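Local coordinates for protein benzoylformate Decarboxylase (Polynucleobacter necessarius, PDB 4K9Q) that binds thiamine diphosphate and magnesium and probably decarboxylates benzoylformate to benzaldehyde and carbon dioxide, at residues Ala73-Gly76 against Asn77-Cys81; Leu82-Ala85 against Tyr86-Thr90; Ala115-Met118 against Pro119-Trp122. One frame throughout, in Å; residues are numbered along the deposited sequence.

Interaction 1: residues Ala73-Gly76 against Asn77-Cys81. With TPP (thiamine diphosphate), chain D.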
loop_
_atom_site.group_PDB
_atom_site.type_symbol
_atom_site.label_atom_id
_atom_site.label_comp_id
_atom_site.label_asym_id
_atom_site.label_seq_id
_atom_site.Cartn_x
_atom_site.Cartn_y
_atom_site.Cartn_z
ATOM N N ALA A 73 -6.198 16.732 3.926
ATOM C CA ALA A 73 -5.389 17.924 4.212
ATOM C C ALA A 73 -4.928 17.922 5.662
ATOM O O ALA A 73 -3.753 18.139 5.964
ATOM C CB ALA A 73 -6.186 19.197 3.932
ATOM N N GLY A 74 -5.877 17.686 6.556
ATOM C CA GLY A 74 -5.606 17.655 7.976
ATOM C C GLY A 74 -4.781 16.443 8.345
ATOM O O GLY A 74 -3.810 16.544 9.106
ATOM N N LEU A 75 -5.158 15.282 7.816
ATOM C CA LEU A 75 -4.379 14.077 8.090
ATOM C C LEU A 75 -2.931 14.257 7.637
ATOM O O LEU A 75 -2.007 13.870 8.346
ATOM C CB LEU A 75 -5.017 12.853 7.442
ATOM C CG LEU A 75 -4.250 11.549 7.653
ATOM C CD1 LEU A 75 -4.204 11.176 9.130
ATOM C CD2 LEU A 75 -4.909 10.450 6.833
ATOM N N GLY A 76 -2.733 14.863 6.471
ATOM C CA GLY A 76 -1.392 15.132 5.974
ATOM C C GLY A 76 -0.556 15.960 6.940
ATOM O O GLY A 76 0.575 15.595 7.260
ATOM N N ASN A 77 -1.105 17.078 7.407
ATOM C CA ASN A 77 -0.384 17.925 8.358
ATOM C C ASN A 77 -0.016 17.176 9.636
ATOM O O ASN A 77 0.937 17.550 10.341
ATOM C CB ASN A 77 -1.206 19.168 8.714
ATOM C CG ASN A 77 -1.159 20.231 7.632
ATOM O OD1 ASN A 77 -0.383 20.128 6.679
ATOM N ND2 ASN A 77 -1.984 21.265 7.777
ATOM N N ALA A 78 -0.799 16.145 9.953
ATOM C CA ALA A 78 -0.608 15.384 11.186
ATOM C C ALA A 78 0.353 14.191 11.101
ATOM O O ALA A 78 0.614 13.555 12.122
ATOM C CB ALA A 78 -1.962 14.900 11.713
ATOM N N MET A 79 0.856 13.859 9.914
ATOM C CA MET A 79 1.526 12.562 9.747
ATOM C C MET A 79 2.819 12.371 10.557
ATOM O O MET A 79 3.155 11.237 10.945
ATOM C CB MET A 79 1.757 12.220 8.264
ATOM C CG MET A 79 0.521 11.717 7.548
ATOM S SD MET A 79 -0.199 10.242 8.299
ATOM C CE MET A 79 1.206 9.137 8.418
ATOM N N GLY A 80 3.556 13.456 10.792
ATOM C CA GLY A 80 4.773 13.370 11.588
ATOM C C GLY A 80 4.447 13.019 13.036
ATOM O O GLY A 80 5.052 12.132 13.641
ATOM N N CYS A 81 3.472 13.706 13.608
ATOM C CA CYS A 81 3.073 13.381 14.965
ATOM C C CYS A 81 2.348 12.032 15.058
ATOM O O CYS A 81 2.381 11.390 16.095
ATOM C CB CYS A 81 2.282 14.527 15.593
ATOM S SG CYS A 81 3.410 15.863 16.085
HETATM N "N1'" TPP D . -7.205 22.147 8.145
HETATM C "C2'" TPP D . -6.557 22.168 6.920
HETATM C CM2 TPP D . -5.116 21.766 6.817
HETATM N "N3'" TPP D . -7.228 22.542 5.771
HETATM C "C4'" TPP D . -8.550 22.904 5.838
HETATM N "N4'" TPP D . -9.195 23.248 4.725
HETATM C "C5'" TPP D . -9.202 22.922 7.072
HETATM C "C6'" TPP D . -8.536 22.525 8.231
HETATM C "C7'" TPP D . -10.654 23.318 7.147
HETATM N N3 TPP D . -10.965 24.725 6.940
HETATM C C2 TPP D . -11.460 25.258 5.760
HETATM S S1 TPP D . -11.749 26.841 5.821
HETATM C C5 TPP D . -11.263 26.909 7.361
HETATM C C4 TPP D . -10.860 25.688 7.893
HETATM C CM4 TPP D . -10.360 25.460 9.298
HETATM C C6 TPP D . -11.343 28.255 8.026
HETATM C C7 TPP D . -10.473 29.337 7.408
HETATM O O7 TPP D . -10.511 30.402 8.331
HETATM P PA TPP D . -9.783 31.804 8.030
HETATM O O1A TPP D . -8.442 31.532 7.411
HETATM O O2A TPP D . -9.653 32.600 9.289
HETATM O O3A TPP D . -10.676 32.468 6.869
HETATM P PB TPP D . -12.151 33.100 6.981
HETATM O O1B TPP D . -13.102 32.027 6.558
HETATM O O2B TPP D . -12.176 34.262 6.013
HETATM O O3B TPP D . -12.456 33.520 8.383
#

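Interaction 2: residues Leu82-Ala85 against Tyr86-Thr90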
loop_
_atom_site.group_PDB
_atom_site.type_symbol
_atom_site.label_atom_id
_atom_site.label_comp_id
_atom_site.label_asym_id
_atom_site.label_seq_id
_atom_site.Cartn_x
_atom_site.Cartn_y
_atom_site.Cartn_z
ATOM N N LEU A 82 1.725 11.587 13.974
ATOM C CA LEU A 82 1.097 10.272 13.986
ATOM C C LEU A 82 2.176 9.174 14.019
ATOM O O LEU A 82 2.071 8.219 14.775
ATOM C CB LEU A 82 0.164 10.113 12.787
ATOM C CG LEU A 82 -0.559 8.767 12.707
ATOM C CD1 LEU A 82 -1.265 8.457 14.015
ATOM C CD2 LEU A 82 -1.560 8.800 11.554
ATOM N N LEU A 83 3.225 9.330 13.211
ATOM C CA LEU A 83 4.380 8.441 13.295
ATOM C C LEU A 83 4.834 8.364 14.753
ATOM O O LEU A 83 5.069 7.285 15.297
ATOM C CB LEU A 83 5.509 8.960 12.388
ATOM C CG LEU A 83 6.839 8.211 12.252
ATOM C CD1 LEU A 83 7.593 8.684 11.013
ATOM C CD2 LEU A 83 7.711 8.407 13.487
ATOM N N THR A 84 4.931 9.514 15.409
ATOM C CA THR A 84 5.411 9.536 16.783
ATOM C C THR A 84 4.436 8.840 17.747
ATOM O O THR A 84 4.856 8.080 18.624
ATOM C CB THR A 84 5.716 10.968 17.218
ATOM O OG1 THR A 84 6.754 11.493 16.374
ATOM C CG2 THR A 84 6.149 11.015 18.687
ATOM N N ALA A 85 3.137 9.075 17.572
ATOM C CA ALA A 85 2.139 8.374 18.397
ATOM C C ALA A 85 2.261 6.853 18.233
ATOM O O ALA A 85 2.137 6.096 19.197
ATOM C CB ALA A 85 0.734 8.831 18.037
ATOM N N TYR A 86 2.506 6.406 17.005
ATOM C CA TYR A 86 2.676 4.988 16.730
ATOM C C TYR A 86 3.885 4.440 17.494
ATOM O O TYR A 86 3.794 3.397 18.141
ATOM C CB TYR A 86 2.852 4.766 15.220
ATOM C CG TYR A 86 2.890 3.323 14.801
ATOM C CD1 TYR A 86 4.098 2.630 14.748
ATOM C CD2 TYR A 86 1.714 2.652 14.441
ATOM C CE1 TYR A 86 4.141 1.292 14.347
ATOM C CE2 TYR A 86 1.749 1.317 14.047
ATOM C CZ TYR A 86 2.960 0.651 14.001
ATOM O OH TYR A 86 2.998 -0.665 13.606
ATOM N N GLN A 87 5.016 5.139 17.434
ATOM C CA GLN A 87 6.217 4.649 18.110
ATOM C C GLN A 87 6.133 4.788 19.640
ATOM O O GLN A 87 6.758 4.021 20.368
ATOM C CB GLN A 87 7.485 5.294 17.516
ATOM C CG GLN A 87 7.653 4.916 16.034
ATOM C CD GLN A 87 9.019 5.213 15.466
ATOM O OE1 GLN A 87 9.662 6.190 15.842
ATOM N NE2 GLN A 87 9.473 4.365 14.537
ATOM N N ASN A 88 5.328 5.741 20.109
ATOM C CA ASN A 88 5.019 5.907 21.540
ATOM C C ASN A 88 4.080 4.795 22.036
ATOM O O ASN A 88 3.893 4.627 23.250
ATOM C CB ASN A 88 4.303 7.241 21.787
ATOM C CG ASN A 88 5.239 8.444 21.793
ATOM O OD1 ASN A 88 6.468 8.315 21.879
ATOM N ND2 ASN A 88 4.649 9.636 21.716
ATOM N N LYS A 89 3.468 4.080 21.093
ATOM C CA LYS A 89 2.444 3.067 21.391
ATOM C C LYS A 89 1.212 3.643 22.092
ATOM O O LYS A 89 0.664 3.051 23.027
ATOM C CB LYS A 89 3.043 1.891 22.166
ATOM C CG LYS A 89 3.969 1.047 21.285
ATOM C CD LYS A 89 4.465 -0.217 21.967
ATOM C CE LYS A 89 5.531 0.074 23.014
ATOM N NZ LYS A 89 6.365 -1.156 23.231
ATOM N N THR A 90 0.759 4.802 21.616
ATOM C CA THR A 90 -0.375 5.480 22.237
ATOM C C THR A 90 -1.641 5.113 21.489
ATOM O O THR A 90 -1.690 5.217 20.271
ATOM C CB THR A 90 -0.198 7.001 22.164
ATOM O OG1 THR A 90 1.092 7.353 22.681
ATOM C CG2 THR A 90 -1.303 7.724 22.947
#

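Interaction 3: residues Ala115-Met118 against Pro119-Trp122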
loop_
_atom_site.group_PDB
_atom_site.type_symbol
_atom_site.label_atom_id
_atom_site.label_comp_id
_atom_site.label_asym_id
_atom_site.label_seq_id
_atom_site.Cartn_x
_atom_site.Cartn_y
_atom_site.Cartn_z
ATOM N N ALA A 115 -8.190 6.996 1.202
ATOM C CA ALA A 115 -7.948 7.408 2.577
ATOM C C ALA A 115 -7.242 6.352 3.413
ATOM O O ALA A 115 -6.377 6.681 4.220
ATOM C CB ALA A 115 -9.249 7.833 3.246
ATOM N N ILE A 116 -7.591 5.080 3.240
ATOM C CA ILE A 116 -7.018 4.074 4.133
ATOM C C ILE A 116 -5.515 3.916 3.939
ATOM O O ILE A 116 -4.816 3.427 4.834
ATOM C CB ILE A 116 -7.702 2.698 4.019
ATOM C CG1 ILE A 116 -7.466 2.083 2.636
ATOM C CG2 ILE A 116 -9.194 2.818 4.335
ATOM C CD1 ILE A 116 -7.922 0.622 2.504
ATOM N N ASN A 117 -5.014 4.310 2.775
ATOM C CA ASN A 117 -3.589 4.165 2.511
ATOM C C ASN A 117 -2.729 5.336 2.949
ATOM O O ASN A 117 -1.529 5.176 3.148
ATOM C CB ASN A 117 -3.336 3.822 1.046
ATOM C CG ASN A 117 -3.737 2.395 0.726
ATOM O OD1 ASN A 117 -3.719 1.545 1.609
ATOM N ND2 ASN A 117 -4.108 2.128 -0.525
ATOM N N MET A 118 -3.341 6.502 3.126
ATOM C CA MET A 118 -2.563 7.677 3.512
ATOM C C MET A 118 -1.755 7.531 4.819
ATOM O O MET A 118 -0.569 7.833 4.833
ATOM C CB MET A 118 -3.437 8.933 3.544
ATOM C CG MET A 118 -2.595 10.199 3.664
ATOM S SD MET A 118 -3.529 11.705 3.472
ATOM C CE MET A 118 -2.184 12.908 3.551
ATOM N N PRO A 119 -2.386 7.060 5.917
ATOM C CA PRO A 119 -1.652 6.992 7.197
ATOM C C PRO A 119 -0.686 5.805 7.317
ATOM O O PRO A 119 0.106 5.777 8.258
ATOM C CB PRO A 119 -2.773 6.864 8.230
ATOM C CG PRO A 119 -3.869 6.166 7.487
ATOM C CD PRO A 119 -3.792 6.639 6.065
ATOM N N LYS A 120 -0.756 4.844 6.394
ATOM C CA LYS A 120 0.206 3.739 6.373
ATOM C C LYS A 120 1.618 4.298 6.130
ATOM O O LYS A 120 1.801 5.203 5.305
ATOM C CB LYS A 120 -0.157 2.732 5.273
ATOM C CG LYS A 120 -1.487 1.993 5.491
ATOM C CD LYS A 120 -1.749 1.032 4.330
ATOM C CE LYS A 120 -3.074 0.292 4.484
ATOM N NZ LYS A 120 -2.965 -0.839 5.449
ATOM N N PRO A 121 2.634 3.734 6.800
ATOM C CA PRO A 121 2.604 2.535 7.647
ATOM C C PRO A 121 2.490 2.853 9.137
ATOM O O PRO A 121 3.029 2.102 9.952
ATOM C CB PRO A 121 3.985 1.929 7.388
ATOM C CG PRO A 121 4.865 3.152 7.243
ATOM C CD PRO A 121 4.015 4.175 6.524
ATOM N N TRP A 122 1.813 3.937 9.495
ATOM C CA TRP A 122 1.874 4.421 10.872
ATOM C C TRP A 122 0.585 4.308 11.682
ATOM O O TRP A 122 0.360 5.080 12.612
ATOM C CB TRP A 122 2.418 5.845 10.893
ATOM C CG TRP A 122 3.793 5.906 10.287
ATOM C CD1 TRP A 122 4.146 6.470 9.096
ATOM C CD2 TRP A 122 4.988 5.346 10.839
ATOM N NE1 TRP A 122 5.497 6.314 8.882
ATOM C CE2 TRP A 122 6.035 5.621 9.936
ATOM C CE3 TRP A 122 5.273 4.636 12.011
ATOM C CZ2 TRP A 122 7.356 5.229 10.176
ATOM C CZ3 TRP A 122 6.581 4.236 12.247
ATOM C CH2 TRP A 122 7.606 4.541 11.336
#

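Interaction 1: residues Ala73-Gly76 against Asn77-Cys81
Asn77 closes a regular turn on Ala73, its backbone N lying 3.2 Å from Ala73 O in an almost straight bond (164° at the hydrogen). One residue on, this pattern gives way. Ala78 N divides its hydrogen between two carbonyls, Gly74 O at 3.2 Å and Leu75 O at 3.0 Å, and both bonds are bent and weak. Met79 N then bonds Gly76 O at 3.2 Å; the bond is straight at the hydrogen (171°), yet the donor stands above the carbonyl plane and the span is only three residues. This tightened backbone is the kink between helix 71-77 and helix 79-88.

Apolar contact runs along one side of the kink. Leu75 CD1 passes 4.2 Å from Met79 SD, and the two side chains cross at a slant. Met79 CG, beside its backbone N, rests 3.4 Å from Leu75 O, and the bends beyond it steer the thioether. Beyond them, Leu75 leans on Met118 and Pro119, and Met79 meets Gly76 of the second subunit.

The side chains of Ala73 and Asn77 face a thiamine diphosphate held by Ser375, Gly398 and other residues of the second subunit. Asn77 ND2 lies 3.3 Å from the pyrimidine methyl CM2, while Ala73 CB is 4.0 Å from N3'. With CG beside the backbone N (chi1 -78°), the Asn77 amide gives a hydrogen bond through ND2 to Glu47 OE1. Asn77 thus touches the cofactor only by van der Waals contact and spends its polarity on Glu47, consistent with a second-shell role in orienting that carboxylate beside the pyrimidine.

Interaction 2: residues Leu82-Ala85 against Tyr86-Thr90
Ala85 offers its carbonyl to Thr90 across the end of helix 79-88. Thr90 N reaches back to Ala85 O at 3.1 Å in a straight bond (179°), and inside this loop Lys89 N bonds Tyr86 O at 3.0 Å. With Lys89 in the left-handed region (phi 61°), the pair makes a Schellman motif.

Tyr86 joins the turn before it: its N bonds Leu82 O at 2.9 Å, and its CB rests 3.4 Å from Leu83 O. The ring, swung anti to the backbone N, leads away from the preceding turn.

Leu83 accepts Gln87 N and runs beside the Gln87 side chain, both pointing the same way, with CD2 3.8 Å from OE1. Thr84 and Asn88 pair likewise, Thr84 CG2 lying 3.7 Å from Asn88 ND2. Their polar ends turn to other parts of the chain: Thr84 OG1 to Ser397 and Gly80 O, Asn88 ND2 to Asp55, and Asn88 OD1 to Ala396 N. An alanine in place of Asn88 would deprive both Asp55 and Ala396 N of a partner and would probably free the loop around Ala396 to shift against the helix.

Lys89 forms salt bridges with Asp207 and Asp297, while Thr90 OG1 bonds Asp55. The buried polar side chains of Thr84, Asn88 and Thr90 are therefore matched; Lys89 links this helix end to the central domain, and Thr84 and Asn88 link it to the C-terminal one.

Interaction 3: residues Ala115-Met118 against Pro119-Trp122
Asn117 and Lys120 cross at a slant, the amide oxygen meeting the lysine methylenes from the side: Asn117 OD1 is 3.2 Å from Lys120 CE and 3.4 Å from CD. The lysine is extended as far as CE and bends at its last torsion (chi4 -79°), which takes NZ to a salt bridge with Glu114 of the third subunit. Lying next to the ammonium, CE is probably polarised enough to suit the carbonyl oxygen. Asn117 ND2 bonds Glu114 of its own chain and also Asn117 OD1 of the third subunit.

Pro119 turns its CD toward the preceding turn. This atom lies 3.2 Å from Ala115 O, where a helix would place an N-H, and presses on Met118 CB at 3.4 Å, a tight fit. Ala115 O is taken by Met118 N instead, and the one backbone bond between 115-118 and 119-122 is weak, Lys120 N to Asn117 O at 3.4 Å. Met118 CG stands anti to its own N (chi1 -168°), and the extended chain beyond carries the thioether toward Leu75 of helix 71-77.

A cis peptide joins Lys120 to Pro121 in a type VIa turn closed by Trp122 N on Pro119 O at 2.8 Å. Pro121 CG sits 3.6 Å above the Trp122 plane, toward the ring's rim.

Around this loop, Pro119 packs on Leu75 as well and on Phe155 of strand 154-159, and Trp122 on helix 79-88 and on Met118 of the second subunit.

Overall arrangement
The three contacts follow one another along the chain. Interactions 1 and 2 adjoin in sequence, with centres about 13 Å apart: the first spans the kink from helix 71-77 into helix 79-88, the second carries that helix to its end before strand 93-98. Interaction 3 is in the loop between strands 93-98 and 126-127; its centre lies about 11 Å from that of interaction 1 and about 14 Å from that of interaction 2. It lies against both: Met118 CE reaches Gly76 CA at 3.4 Å, and Leu83 CD1 lies 3.6 Å from Trp122 CZ2. All three contribute to the contact with the second subunit, interaction 1 beside the thiamine diphosphate, and interaction 3 also meets the third subunit.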